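Local atomic coordinates of P91 (Metagenome, PDB entry 4ZI5), a protein that hydrolyses phosphotriesters as a promiscuous activity and belongs to the dienelactone hydrolase family of alpha/beta hydrolases. Residues A210-T215 with P225-D230. Sequence-based numbering, arbitrary orientation.
Sequences AVHSFT and PGLAYD
H212 is held through both of its backbone polar atoms: its N donates to G226 O (2.9 Å, with a bent N-H...O angle of 140°), and its O accepts from A228 N at 3.0 Å. This pair of bonds, one on each side of L227, makes a single beta bridge between the two segments, H212 with L227; the H212 carbonyl oxygen also takes a CA-H...O contact from L227. Farther along, D230 N gives F214 O an almost straight bond (177°) in the carbonyl plane, on a lone pair. Between these ties F214 CA lies 3.2 Å from A228 O, which also accepts from a water that in turn accepts from V211 N. Both segments belong to the loop between strand 202-207 and helix 231-248, which in alpha/beta hydrolases of this family carries the catalytic histidine; H212, with ND1 bonded to D180 and its side chain on C131 of a probable nucleophile elbow, is consistent with that role. H212 CG stands anti to the backbone N (chi1 -153°), and the side chain runs beside that of L227, pointing the same way, with CB 3.9 Å from L227 CD1. The other L227 methyl, CD2, reaches S213 OG at 3.3 Å, a hydroxyl hydrogen-bonded to E50. With L227 cut back to an alanine, a gap is likely to open beside H212 CB and CD2, and S213 CB and OG would probably lose their apolar cover from this segment. Across the bridge, V211 CG2 touches A228 CB at 3.6 Å and also borders G226 O. The Y229 ring approaches F214 O obliquely through CD1, while its OH bonds to E234. D230 is the N-cap of helix 231-248, its OD2 accepting from A233 N, and its CB packs loosely against CB of F214 and of A210.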
ATOM      1  N   ALA A 210      -2.258 -10.808  -8.312  1.00 15.37           N
ATOM      2  CA  ALA A 210      -1.145 -11.528  -7.752  1.00 14.70           C
ATOM      3  C   ALA A 210      -1.651 -12.705  -6.898  1.00 14.11           C
ATOM      4  O   ALA A 210      -2.620 -12.608  -6.148  1.00 14.22           O
ATOM      5  CB  ALA A 210      -0.280 -10.575  -6.915  1.00 14.86           C
ATOM      6  N   VAL A 211      -0.924 -13.803  -6.973  1.00 13.45           N
ATOM      7  CA  VAL A 211      -1.224 -15.005  -6.210  1.00 14.28           C
ATOM      8  C   VAL A 211      -0.048 -15.244  -5.247  1.00 15.35           C
ATOM      9  O   VAL A 211       0.658 -14.297  -4.876  1.00 14.43           O
ATOM     10  CB  VAL A 211      -1.523 -16.209  -7.151  1.00 14.44           C
ATOM     11  CG1 VAL A 211      -2.763 -15.924  -7.972  1.00 14.99           C
ATOM     12  CG2 VAL A 211      -0.327 -16.526  -8.048  1.00 14.81           C
ATOM     13  N   HIS A 212       0.143 -16.483  -4.786  1.00 14.77           N
ATOM     14  CA  HIS A 212       1.208 -16.761  -3.839  1.00 15.32           C
ATOM     15  C   HIS A 212       2.564 -16.678  -4.538  1.00 14.58           C
ATOM     16  O   HIS A 212       2.671 -16.883  -5.774  1.00 14.64           O
ATOM     17  CB  HIS A 212       1.008 -18.145  -3.197  1.00 15.32           C
ATOM     18  CG  HIS A 212       1.602 -18.281  -1.835  1.00 15.90           C
ATOM     19  ND1 HIS A 212       1.006 -17.758  -0.709  1.00 16.11           N
ATOM     20  CD2 HIS A 212       2.716 -18.925  -1.404  1.00 17.06           C
ATOM     21  CE1 HIS A 212       1.721 -18.074   0.356  1.00 16.42           C
ATOM     22  NE2 HIS A 212       2.769 -18.768  -0.041  1.00 16.93           N
ATOM     23  N   SER A 213       3.597 -16.431  -3.737  1.00 14.33           N
ATOM     24  CA  SER A 213       4.981 -16.364  -4.222  1.00 14.50           C
ATOM     25  C   SER A 213       5.181 -15.351  -5.348  1.00 14.12           C
ATOM     26  O   SER A 213       6.053 -15.518  -6.213  1.00 14.48           O
ATOM     27  CB  SER A 213       5.474 -17.760  -4.660  1.00 14.72           C
ATOM     28  OG  SER A 213       5.476 -18.652  -3.562  1.00 16.64           O
ATOM     29  N   PHE A 214       4.408 -14.257  -5.303  1.00 13.54           N
ATOM     30  CA  PHE A 214       4.467 -13.263  -6.366  1.00 13.33           C
ATOM     31  C   PHE A 214       5.843 -12.576  -6.504  1.00 13.83           C
ATOM     32  O   PHE A 214       6.107 -11.970  -7.531  1.00 13.77           O
ATOM     33  CB  PHE A 214       3.342 -12.225  -6.246  1.00 12.86           C
ATOM     34  CG  PHE A 214       3.372 -11.395  -4.984  1.00 12.50           C
ATOM     35  CD1 PHE A 214       4.259 -10.331  -4.838  1.00 12.38           C
ATOM     36  CD2 PHE A 214       2.439 -11.630  -3.961  1.00 12.47           C
ATOM     37  CE1 PHE A 214       4.259  -9.555  -3.680  1.00 12.13           C
ATOM     38  CE2 PHE A 214       2.415 -10.851  -2.812  1.00 12.16           C
ATOM     39  CZ  PHE A 214       3.337  -9.810  -2.662  1.00 12.30           C
ATOM     40  N   THR A 215       6.692 -12.655  -5.478  1.00 13.24           N
ATOM     41  CA  THR A 215       8.000 -12.010  -5.519  1.00 13.82           C
ATOM     42  C   THR A 215       9.081 -12.844  -6.177  1.00 13.97           C
ATOM     43  O   THR A 215      10.159 -12.340  -6.393  1.00 14.89           O
ATOM     44  CB  THR A 215       8.543 -11.678  -4.109  1.00 14.61           C
ATOM     45  OG1 THR A 215       8.733 -12.894  -3.383  1.00 15.39           O
ATOM     46  CG2 THR A 215       7.623 -10.763  -3.347  1.00 14.36           C
ATOM     47  N   PRO A 225       0.316 -25.601  -7.307  1.00 32.36           N
ATOM     48  CA  PRO A 225      -0.738 -24.689  -7.782  1.00 29.14           C
ATOM     49  C   PRO A 225      -0.912 -23.486  -6.860  1.00 25.30           C
ATOM     50  O   PRO A 225      -0.690 -23.589  -5.654  1.00 26.08           O
ATOM     51  CB  PRO A 225      -2.001 -25.561  -7.787  1.00 32.28           C
ATOM     52  CG  PRO A 225      -1.512 -26.979  -7.712  1.00 33.09           C
ATOM     53  CD  PRO A 225      -0.217 -26.937  -6.970  1.00 32.51           C
ATOM     54  N   GLY A 226      -1.265 -22.345  -7.438  1.00 21.74           N
ATOM     55  CA  GLY A 226      -1.466 -21.105  -6.659  1.00 21.10           C
ATOM     56  C   GLY A 226      -0.235 -20.215  -6.533  1.00 18.52           C
ATOM     57  O   GLY A 226      -0.324 -19.138  -5.933  1.00 18.41           O
ATOM     58  N   LEU A 227       0.897 -20.650  -7.101  1.00 17.62           N
ATOM     59  CA  LEU A 227       2.145 -19.903  -7.074  1.00 17.57           C
ATOM     60  C   LEU A 227       2.509 -19.380  -8.459  1.00 17.32           C
ATOM     61  O   LEU A 227       2.597 -20.150  -9.415  1.00 19.59           O
ATOM     62  CB  LEU A 227       3.292 -20.756  -6.540  1.00 18.22           C
ATOM     63  CG  LEU A 227       3.388 -20.892  -5.027  1.00 19.14           C
ATOM     64  CD1 LEU A 227       2.183 -21.607  -4.459  1.00 19.09           C
ATOM     65  CD2 LEU A 227       4.684 -21.637  -4.684  1.00 20.33           C
ATOM     66  N   ALA A 228       2.701 -18.072  -8.573  1.00 15.55           N
ATOM     67  CA  ALA A 228       3.106 -17.456  -9.812  1.00 14.68           C
ATOM     68  C   ALA A 228       3.763 -16.107  -9.494  1.00 14.40           C
ATOM     69  O   ALA A 228       3.401 -15.458  -8.503  1.00 14.60           O
ATOM     70  CB  ALA A 228       1.924 -17.286 -10.761  1.00 15.00           C
ATOM     71  N   TYR A 229       4.691 -15.703 -10.368  1.00 13.84           N
ATOM     72  CA  TYR A 229       5.393 -14.443 -10.287  1.00 13.47           C
ATOM     73  C   TYR A 229       4.551 -13.320 -10.791  1.00 14.83           C
ATOM     74  O   TYR A 229       3.831 -13.491 -11.795  1.00 15.36           O
ATOM     75  CB  TYR A 229       6.650 -14.511 -11.154  1.00 13.48           C
ATOM     76  CG  TYR A 229       7.531 -13.282 -11.118  1.00 13.05           C
ATOM     77  CD1 TYR A 229       7.959 -12.736  -9.912  1.00 12.74           C
ATOM     78  CD2 TYR A 229       7.921 -12.637 -12.300  1.00 13.07           C
ATOM     79  CE1 TYR A 229       8.776 -11.609  -9.884  1.00 12.79           C
ATOM     80  CE2 TYR A 229       8.742 -11.514 -12.270  1.00 13.33           C
ATOM     81  CZ  TYR A 229       9.161 -10.993 -11.069  1.00 13.05           C
ATOM     82  OH  TYR A 229       9.969  -9.862 -11.057  1.00 14.18           O
ATOM     83  N   ASP A 230       4.650 -12.161 -10.147  1.00 13.37           N
ATOM     84  CA  ASP A 230       4.078 -10.944 -10.716  1.00 14.14           C
ATOM     85  C   ASP A 230       5.016  -9.794 -10.414  1.00 13.25           C
ATOM     86  O   ASP A 230       5.115  -9.358  -9.258  1.00 11.93           O
ATOM     87  CB  ASP A 230       2.660 -10.628 -10.206  1.00 15.22           C
ATOM     88  CG  ASP A 230       2.056  -9.482 -10.958  1.00 17.70           C
ATOM     89  OD1 ASP A 230       1.853  -9.627 -12.180  1.00 22.41           O
ATOM     90  OD2 ASP A 230       1.872  -8.400 -10.390  1.00 18.11           O
TER
HETATM   91  O   HOH W   1       1.341 -13.661  -8.766  1.00 14.14           O